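Local coordinates for alcohol dehydrogenase, zinc-containing (Thermotoga maritima, PDB 1VJ0), which probably acts as a zinc-dependent oxidoreductase of the medium-chain alcohol dehydrogenase family, binding two zinc ions in each subunit, at residues 96-101 / 161-166; 196-201 / 222-227; 254-259 / 284-289. All coordinates share one frame; numbering follows the deposited sequence.

The three contacts follow one another along the chain. Contact 1 belongs to the GroES-like domain, where the loop 96-101 meets strand 161-164. Contacts 2 and 3 belong to the Rossmann-type domain. Contact 2 pairs two strands of its six-stranded parallel sheet. Contact 3 joins helix 252-262 to the end of helix 280-287, both lying against the same sheet. The centres of contacts 2 and 3 lie about 10 Å apart, and Ile226 and Val200 of the sheet pack on Leu287 and Ile259. Contact 1 is remote, its centre about 36 Å from that of contact 2 and about 46 Å from that of contact 3. Contacts 2 and 3 thus share one core between sheet and helices.

Contact 1 (96-101 / 161-166); sequences ELLKPG and VLKVSE
Lys163 and Glu96 form a salt bridge, with Lys163 NZ 2.7 Å from Glu96 OE1. The ammonium meets OE1 from above the carboxylate plane, 47° out of it. The two side chains cross at about a right angle. Lys163 reaches this point through a bend at chi3 (84°), which turns its end toward the glutamate. The same NZ has a second partner, water 1, at 2.6 Å from Lys163 NZ. That water also accepts from Lys99 NZ and donates to the carbonyl Leu97 O, 2.6 Å away. One water thus ties both lysines to the loop backbone. The two ammonium groups lie close, with Lys99 NZ 4.0 Å from Lys163 NZ. Their repulsion is probably eased by the shared water and by a carboxylate for each: Glu96 for Lys163, and Asp102 for Lys99. Asp92 serves the backbone, accepting from the amides of Glu96 and Lys163.

The apolar part lies beside this polar cluster. Leu98 CD2 rests 3.7 Å from Lys163 CG, the two side chains running past each other in opposite directions. The other methyl, Leu98 CD1, touches Val161 CG1 at 3.9 Å. Leu98 and Val161 both also pack on Ile104 of strand 103-106. The contact fastens the loop before strand 103-106 to the antiparallel partner of that strand, 161-164, within the GroES-like domain of zinc-containing dehydrogenases.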
loop_
_atom_site.group_PDB
_atom_site.type_symbol
_atom_site.label_atom_id
_atom_site.label_comp_id
_atom_site.label_asym_id
_atom_site.label_seq_id
_atom_site.Cartn_x
_atom_site.Cartn_y
_atom_site.Cartn_z
ATOM N N GLU A 96 -11.777 10.980 25.610
ATOM C CA GLU A 96 -12.672 11.736 26.484
ATOM C C GLU A 96 -13.168 10.823 27.573
ATOM O O GLU A 96 -13.651 9.735 27.303
ATOM C CB GLU A 96 -13.903 12.283 25.761
ATOM C CG GLU A 96 -13.657 13.114 24.523
ATOM C CD GLU A 96 -14.980 13.754 24.116
ATOM O OE1 GLU A 96 -15.628 14.434 24.984
ATOM O OE2 GLU A 96 -15.392 13.543 22.966
ATOM N N LEU A 97 -13.123 11.326 28.793
ATOM C CA LEU A 97 -13.637 10.657 29.961
ATOM C C LEU A 97 -15.158 10.519 29.949
ATOM O O LEU A 97 -15.866 11.495 29.852
ATOM C CB LEU A 97 -13.226 11.409 31.246
ATOM C CG LEU A 97 -11.857 11.041 31.814
ATOM C CD1 LEU A 97 -11.420 12.040 32.925
ATOM C CD2 LEU A 97 -11.845 9.624 32.345
ATOM N N LEU A 98 -15.634 9.288 30.063
ATOM C CA LEU A 98 -17.056 8.991 30.126
ATOM C C LEU A 98 -17.569 9.395 31.500
ATOM O O LEU A 98 -16.852 9.224 32.533
ATOM C CB LEU A 98 -17.302 7.482 29.904
ATOM C CG LEU A 98 -16.867 6.908 28.535
ATOM C CD1 LEU A 98 -17.336 5.448 28.381
ATOM C CD2 LEU A 98 -17.353 7.723 27.372
ATOM N N LYS A 99 -18.797 9.937 31.502
ATOM C CA LYS A 99 -19.526 10.266 32.697
ATOM C C LYS A 99 -20.982 9.807 32.579
ATOM O O LYS A 99 -21.473 9.595 31.459
ATOM C CB LYS A 99 -19.434 11.779 32.951
ATOM C CG LYS A 99 -19.879 12.622 31.820
ATOM C CD LYS A 99 -19.865 14.140 32.163
ATOM C CE LYS A 99 -20.464 14.984 30.986
ATOM N NZ LYS A 99 -19.983 14.545 29.636
ATOM N N PRO A 100 -21.665 9.618 33.711
ATOM C CA PRO A 100 -23.081 9.203 33.696
ATOM C C PRO A 100 -23.887 10.152 32.815
ATOM O O PRO A 100 -23.699 11.356 32.879
ATOM C CB PRO A 100 -23.515 9.312 35.169
ATOM C CG PRO A 100 -22.225 9.170 35.947
ATOM C CD PRO A 100 -21.140 9.762 35.077
ATOM N N GLY A 101 -24.727 9.621 31.959
ATOM C CA GLY A 101 -25.483 10.484 31.051
ATOM C C GLY A 101 -24.914 10.570 29.637
ATOM O O GLY A 101 -25.644 10.969 28.710
ATOM N N VAL A 161 -15.000 2.293 22.931
ATOM C CA VAL A 161 -16.187 3.104 23.023
ATOM C C VAL A 161 -15.960 4.411 22.279
ATOM O O VAL A 161 -14.837 4.970 22.231
ATOM C CB VAL A 161 -16.502 3.385 24.517
ATOM C CG1 VAL A 161 -17.746 4.230 24.650
ATOM C CG2 VAL A 161 -16.650 2.051 25.296
ATOM N N LEU A 162 -17.059 4.940 21.748
ATOM C CA LEU A 162 -17.091 6.271 21.172
ATOM C C LEU A 162 -18.346 7.005 21.710
ATOM O O LEU A 162 -19.435 6.491 21.581
ATOM C CB LEU A 162 -17.210 6.118 19.669
ATOM C CG LEU A 162 -16.698 7.158 18.699
ATOM C CD1 LEU A 162 -15.240 7.523 18.997
ATOM C CD2 LEU A 162 -16.829 6.655 17.238
ATOM N N LYS A 163 -18.131 8.169 22.326
ATOM C CA LYS A 163 -19.155 9.108 22.718
ATOM C C LYS A 163 -19.788 9.700 21.477
ATOM O O LYS A 163 -19.078 10.067 20.529
ATOM C CB LYS A 163 -18.564 10.306 23.458
ATOM C CG LYS A 163 -18.570 10.228 24.912
ATOM C CD LYS A 163 -17.836 11.427 25.534
ATOM C CE LYS A 163 -18.753 12.625 25.646
ATOM N NZ LYS A 163 -17.963 13.772 26.261
ATOM N N VAL A 164 -21.111 9.825 21.519
ATOM C CA VAL A 164 -21.869 10.453 20.457
ATOM C C VAL A 164 -22.731 11.531 21.079
ATOM O O VAL A 164 -22.701 11.751 22.303
ATOM C CB VAL A 164 -22.709 9.435 19.651
ATOM C CG1 VAL A 164 -21.833 8.441 18.924
ATOM C CG2 VAL A 164 -23.743 8.726 20.545
ATOM N N SER A 165 -23.491 12.256 20.261
ATOM C CA SER A 165 -24.318 13.339 20.770
ATOM C C SER A 165 -25.802 13.092 20.553
ATOM O O SER A 165 -26.199 12.128 19.901
ATOM C CB SER A 165 -23.953 14.624 20.076
ATOM O OG SER A 165 -24.571 14.672 18.807
ATOM N N GLU A 166 -26.626 13.994 21.087
ATOM C CA GLU A 166 -28.087 13.886 20.918
ATOM C C GLU A 166 -28.515 14.182 19.478
ATOM O O GLU A 166 -29.676 13.976 19.129
ATOM C CB GLU A 166 -28.808 14.814 21.885
ATOM C CG GLU A 166 -28.384 14.547 23.319
ATOM C CD GLU A 166 -29.107 15.372 24.348
ATOM O OE1 GLU A 166 -29.203 16.623 24.192
ATOM O OE2 GLU A 166 -29.563 14.746 25.340
HETATM O O HOH W 1 -17.797 12.864 28.727
#

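Contact 2 (196-201 / 222-227); sequences GKTVVI and NVIVIA
Val199 and Ile201 of strand 198-201 pair through their backbones with Asn222, Ile224 and Ile226 of strand 222-227. The strands run parallel, with their short axes 18° apart. Five backbone hydrogen bonds link the segments. Asn222 N donates to Lys197 O, and Val199 N to Asn222 O. Then Ile224 N donates to Val199 O, Ile201 N to Ile224 O, and Ile226 N to Ile201 O, all three at 2.7 to 2.8 Å. Weaker CA-H...O contacts fill in between, as from Val200 CA to Ile224 O at 3.2 Å.

The polar side-chain contact is at the start of the pair. Thr198 OG1 lies 3.0 Å from Asn222 OD1, within hydrogen-bonding distance.

Apolar contacts occupy both faces of the sheet. On the face of Thr198, Val200 and Ile224, Thr198 CG2 meets Ile224 CD1 at 3.6 Å. The methyl is carried there because it stands anti to the backbone N, while OG1 (chi1 -71°) turns to the asparagine. Further along, Val200 CG1 touches Ile226 CD1 at 3.8 Å. This face is covered by helix 252-262. On the other face, Ile201 CD1 reaches diagonally back to Val223 CG1 at 4.1 Å, and Val199 and Ile201 pack by their CB atoms on Val223 and Val225. Helix 206-217, which connects the two strands, covers Ile201, Val223 and Val225, completing a beta-alpha-beta crossover.

The peptide groups thus bond to each other in a buried setting, while branched aliphatic side chains give both faces a greasy surface for helices. Polar side-chain chemistry across the pair is confined to the Thr198 and Asn222 end.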
loop_
_atom_site.group_PDB
_atom_site.type_symbol
_atom_site.label_atom_id
_atom_site.label_comp_id
_atom_site.label_asym_id
_atom_site.label_seq_id
_atom_site.Cartn_x
_atom_site.Cartn_y
_atom_site.Cartn_z
ATOM N N GLY A 196 -13.170 7.515 -10.100
ATOM C CA GLY A 196 -13.266 6.948 -11.425
ATOM C C GLY A 196 -13.610 5.455 -11.455
ATOM O O GLY A 196 -13.562 4.847 -12.560
ATOM N N LYS A 197 -13.930 4.841 -10.312
ATOM C CA LYS A 197 -14.142 3.418 -10.298
ATOM C C LYS A 197 -15.643 3.039 -10.395
ATOM O O LYS A 197 -16.540 3.780 -9.966
ATOM C CB LYS A 197 -13.483 2.740 -9.074
ATOM C CG LYS A 197 -11.971 3.085 -8.888
ATOM C CD LYS A 197 -11.126 2.397 -9.926
ATOM C CE LYS A 197 -9.686 2.818 -9.848
ATOM N NZ LYS A 197 -9.121 2.470 -8.488
ATOM N N THR A 198 -15.861 1.827 -10.906
ATOM C CA THR A 198 -17.181 1.198 -10.995
ATOM C C THR A 198 -17.252 0.058 -9.988
ATOM O O THR A 198 -16.384 -0.831 -10.003
ATOM C CB THR A 198 -17.449 0.661 -12.420
ATOM O OG1 THR A 198 -17.645 1.752 -13.303
ATOM C CG2 THR A 198 -18.780 -0.144 -12.461
ATOM N N VAL A 199 -18.239 0.163 -9.077
ATOM C CA VAL A 199 -18.515 -0.760 -7.988
ATOM C C VAL A 199 -19.786 -1.522 -8.289
ATOM O O VAL A 199 -20.796 -0.915 -8.667
ATOM C CB VAL A 199 -18.722 0.016 -6.673
ATOM C CG1 VAL A 199 -19.288 -0.907 -5.585
ATOM C CG2 VAL A 199 -17.362 0.648 -6.257
ATOM N N VAL A 200 -19.710 -2.850 -8.217
ATOM C CA VAL A 200 -20.896 -3.695 -8.262
ATOM C C VAL A 200 -21.089 -4.338 -6.903
ATOM O O VAL A 200 -20.159 -4.911 -6.311
ATOM C CB VAL A 200 -20.804 -4.768 -9.363
ATOM C CG1 VAL A 200 -21.990 -5.750 -9.301
ATOM C CG2 VAL A 200 -20.700 -4.136 -10.741
ATOM N N ILE A 201 -22.310 -4.227 -6.387
ATOM C CA ILE A 201 -22.686 -4.876 -5.158
ATOM C C ILE A 201 -23.692 -5.954 -5.425
ATOM O O ILE A 201 -24.715 -5.710 -6.063
ATOM C CB ILE A 201 -23.257 -3.851 -4.193
ATOM C CG1 ILE A 201 -22.154 -2.846 -3.825
ATOM C CG2 ILE A 201 -23.817 -4.551 -2.940
ATOM C CD1 ILE A 201 -22.674 -1.570 -3.239
ATOM N N ASN A 222 -19.392 4.967 -10.424
ATOM C CA ASN A 222 -20.635 4.242 -10.674
ATOM C C ASN A 222 -20.870 3.183 -9.601
ATOM O O ASN A 222 -19.951 2.453 -9.216
ATOM C CB ASN A 222 -20.589 3.507 -12.029
ATOM C CG ASN A 222 -20.291 4.396 -13.180
ATOM O OD1 ASN A 222 -19.326 4.166 -13.937
ATOM N ND2 ASN A 222 -21.097 5.383 -13.358
ATOM N N VAL A 223 -22.109 3.099 -9.128
ATOM C CA VAL A 223 -22.481 2.082 -8.124
ATOM C C VAL A 223 -23.671 1.277 -8.663
ATOM O O VAL A 223 -24.733 1.856 -9.023
ATOM C CB VAL A 223 -22.800 2.690 -6.731
ATOM C CG1 VAL A 223 -23.307 1.588 -5.771
ATOM C CG2 VAL A 223 -21.577 3.428 -6.151
ATOM N N ILE A 224 -23.460 -0.016 -8.853
ATOM C CA ILE A 224 -24.499 -0.893 -9.427
ATOM C C ILE A 224 -24.811 -1.969 -8.413
ATOM O O ILE A 224 -23.882 -2.561 -7.833
ATOM C CB ILE A 224 -23.986 -1.570 -10.725
ATOM C CG1 ILE A 224 -23.705 -0.514 -11.804
ATOM C CG2 ILE A 224 -24.975 -2.673 -11.253
ATOM C CD1 ILE A 224 -22.337 -0.703 -12.425
ATOM N N VAL A 225 -26.111 -2.220 -8.192
ATOM C CA VAL A 225 -26.559 -3.295 -7.293
ATOM C C VAL A 225 -27.340 -4.398 -8.047
ATOM O O VAL A 225 -28.206 -4.092 -8.849
ATOM C CB VAL A 225 -27.448 -2.727 -6.189
ATOM C CG1 VAL A 225 -27.940 -3.848 -5.254
ATOM C CG2 VAL A 225 -26.671 -1.672 -5.397
ATOM N N ILE A 226 -26.985 -5.663 -7.781
ATOM C CA ILE A 226 -27.652 -6.825 -8.360
ATOM C C ILE A 226 -28.275 -7.593 -7.196
ATOM O O ILE A 226 -27.586 -7.961 -6.241
ATOM C CB ILE A 226 -26.670 -7.753 -9.133
ATOM C CG1 ILE A 226 -25.943 -6.969 -10.214
ATOM C CG2 ILE A 226 -27.453 -8.974 -9.711
ATOM C CD1 ILE A 226 -24.857 -7.721 -10.899
ATOM N N ALA A 227 -29.570 -7.773 -7.267
ATOM C CA ALA A 227 -30.353 -8.513 -6.270
ATOM C C ALA A 227 -31.651 -9.028 -6.891
ATOM O O ALA A 227 -31.941 -8.773 -8.066
ATOM C CB ALA A 227 -30.662 -7.638 -5.047
#

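Contact 3 (254-259 / 284-289); sequences ERRKAI and GSELLR
Arg255, Arg256 and Ile259 bring helix 252-262 against the end of helix 280-287, with Leu287 between them. Arg255 takes part through its backbone: its carbonyl O lies 4.2 Å from Leu287 CD2. Its guanidinium has other partners, among them Glu283 in a salt bridge.

Arg256 follows and makes most of the contact from this side. Its CA is 3.5 Å from Leu287 CD2, and its CB and CG also border that methyl. CG stands opposite the backbone N (chi1 -173°), and the chain runs extended to NE. This carries the guanidinium to Glu286, where Arg256 NH1 forms a long salt bridge to Glu286 OE1 at 3.4 Å. The two planes are 34° apart. The carbonyl Glu286 O lies over one face of the guanidinium. The other carboxylate oxygen, Glu286 OE2, accepts from Trp313 NE1. A methionine in place of Arg256 would probably leave Glu286 OE1 without its charged mate and the carboxylate freer to turn.

Three residues on, Ile259 CD1 approaches Leu287 CD2 at 4.3 Å. Its CG2 lies 4.2 Å from Leu287 O.

Leu287 also packs on Ile226 of strand 222-227 and on Ile271 of strand 268-273, while Ile259 touches Leu245 of strand 243-246. The two helices therefore meet over the parallel sheet, Leu287 and Ile259 facing its strands and the partly exposed Arg256-Glu286 pair lying on the side toward solvent.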
loop_
_atom_site.group_PDB
_atom_site.type_symbol
_atom_site.label_atom_id
_atom_site.label_comp_id
_atom_site.label_asym_id
_atom_site.label_seq_id
_atom_site.Cartn_x
_atom_site.Cartn_y
_atom_site.Cartn_z
ATOM N N GLU A 254 -27.329 -10.568 -20.002
ATOM C CA GLU A 254 -27.848 -9.183 -19.957
ATOM C C GLU A 254 -27.188 -8.333 -18.900
ATOM O O GLU A 254 -26.868 -7.175 -19.145
ATOM C CB GLU A 254 -29.350 -9.168 -19.683
ATOM C CG GLU A 254 -30.130 -9.634 -20.856
ATOM C CD GLU A 254 -31.625 -9.645 -20.602
ATOM O OE1 GLU A 254 -32.073 -10.042 -19.519
ATOM O OE2 GLU A 254 -32.323 -9.216 -21.498
ATOM N N ARG A 255 -26.963 -8.902 -17.707
ATOM C CA ARG A 255 -26.354 -8.123 -16.647
ATOM C C ARG A 255 -24.880 -7.837 -16.961
ATOM O O ARG A 255 -24.353 -6.776 -16.644
ATOM C CB ARG A 255 -26.475 -8.849 -15.338
ATOM C CG ARG A 255 -27.943 -8.957 -14.917
ATOM C CD ARG A 255 -28.080 -9.378 -13.488
ATOM N NE ARG A 255 -27.631 -10.746 -13.184
ATOM C CZ ARG A 255 -28.337 -11.862 -13.398
ATOM N NH1 ARG A 255 -29.488 -11.848 -14.036
ATOM N NH2 ARG A 255 -27.855 -13.057 -13.016
ATOM N N ARG A 256 -24.216 -8.794 -17.578
ATOM C CA ARG A 256 -22.838 -8.593 -17.929
ATOM C C ARG A 256 -22.702 -7.511 -19.004
ATOM O O ARG A 256 -21.837 -6.634 -18.901
ATOM C CB ARG A 256 -22.250 -9.885 -18.393
ATOM C CG ARG A 256 -20.797 -9.817 -18.615
ATOM C CD ARG A 256 -20.213 -11.135 -19.007
ATOM N NE ARG A 256 -19.061 -10.868 -19.850
ATOM C CZ ARG A 256 -17.966 -11.630 -19.914
ATOM N NH1 ARG A 256 -17.860 -12.751 -19.185
ATOM N NH2 ARG A 256 -16.967 -11.268 -20.724
ATOM N N LYS A 257 -23.590 -7.551 -19.990
ATOM C CA LYS A 257 -23.641 -6.505 -21.012
ATOM C C LYS A 257 -23.849 -5.115 -20.408
ATOM O O LYS A 257 -23.163 -4.182 -20.798
ATOM C CB LYS A 257 -24.719 -6.798 -22.054
ATOM C CG LYS A 257 -24.970 -5.634 -23.073
ATOM N N ALA A 258 -24.771 -4.999 -19.453
ATOM C CA ALA A 258 -25.024 -3.752 -18.788
ATOM C C ALA A 258 -23.775 -3.225 -18.107
ATOM O O ALA A 258 -23.474 -2.041 -18.208
ATOM C CB ALA A 258 -26.140 -3.879 -17.780
ATOM N N ILE A 259 -23.060 -4.079 -17.397
ATOM C CA ILE A 259 -21.851 -3.650 -16.727
ATOM C C ILE A 259 -20.760 -3.351 -17.741
ATOM O O ILE A 259 -20.036 -2.396 -17.590
ATOM C CB ILE A 259 -21.416 -4.697 -15.668
ATOM C CG1 ILE A 259 -22.219 -4.521 -14.388
ATOM C CG2 ILE A 259 -20.025 -4.467 -15.207
ATOM C CD1 ILE A 259 -23.371 -5.260 -14.286
ATOM N N GLY A 284 -20.260 -12.928 -10.301
ATOM C CA GLY A 284 -19.343 -11.851 -10.027
ATOM C C GLY A 284 -18.019 -11.980 -10.756
ATOM O O GLY A 284 -17.503 -10.990 -11.271
ATOM N N SER A 285 -17.473 -13.197 -10.797
ATOM C CA SER A 285 -16.163 -13.452 -11.427
ATOM C C SER A 285 -16.201 -13.059 -12.884
ATOM O O SER A 285 -15.253 -12.481 -13.415
ATOM C CB SER A 285 -15.787 -14.943 -11.276
ATOM O OG SER A 285 -15.570 -15.316 -9.911
ATOM N N GLU A 286 -17.332 -13.294 -13.532
ATOM C CA GLU A 286 -17.481 -12.935 -14.935
ATOM C C GLU A 286 -17.731 -11.448 -15.174
ATOM O O GLU A 286 -17.652 -11.009 -16.303
ATOM C CB GLU A 286 -18.603 -13.753 -15.588
ATOM C CG GLU A 286 -18.417 -15.295 -15.528
ATOM C CD GLU A 286 -17.356 -15.868 -16.461
ATOM O OE1 GLU A 286 -16.618 -15.121 -17.124
ATOM O OE2 GLU A 286 -17.263 -17.125 -16.553
ATOM N N LEU A 287 -18.098 -10.696 -14.141
ATOM C CA LEU A 287 -18.295 -9.260 -14.247
ATOM C C LEU A 287 -17.035 -8.444 -13.953
ATOM O O LEU A 287 -17.021 -7.211 -14.202
ATOM C CB LEU A 287 -19.375 -8.793 -13.257
ATOM C CG LEU A 287 -20.780 -9.364 -13.460
ATOM C CD1 LEU A 287 -21.667 -8.835 -12.361
ATOM C CD2 LEU A 287 -21.301 -9.018 -14.859
ATOM N N LEU A 288 -16.045 -9.087 -13.343
ATOM C CA LEU A 288 -14.844 -8.417 -12.856
ATOM C C LEU A 288 -13.875 -8.110 -14.031
ATOM O O LEU A 288 -13.625 -8.989 -14.892
ATOM C CB LEU A 288 -14.177 -9.344 -11.820
ATOM C CG LEU A 288 -13.133 -8.777 -10.852
ATOM C CD1 LEU A 288 -13.732 -7.743 -9.955
ATOM C CD2 LEU A 288 -12.535 -9.943 -10.032
ATOM N N ARG A 289 -13.337 -6.881 -14.089
ATOM C CA ARG A 289 -12.331 -6.614 -15.083
ATOM C C ARG A 289 -11.040 -7.331 -14.756
ATOM O O ARG A 289 -10.795 -7.790 -13.614
ATOM C CB ARG A 289 -12.038 -5.140 -15.238
ATOM C CG ARG A 289 -11.318 -4.440 -14.099
ATOM C CD ARG A 289 -10.578 -3.167 -14.622
ATOM N NE ARG A 289 -10.030 -2.318 -13.562
ATOM C CZ ARG A 289 -8.779 -2.379 -13.107
ATOM N NH1 ARG A 289 -7.907 -3.283 -13.546
ATOM N NH2 ARG A 289 -8.367 -1.495 -12.221
#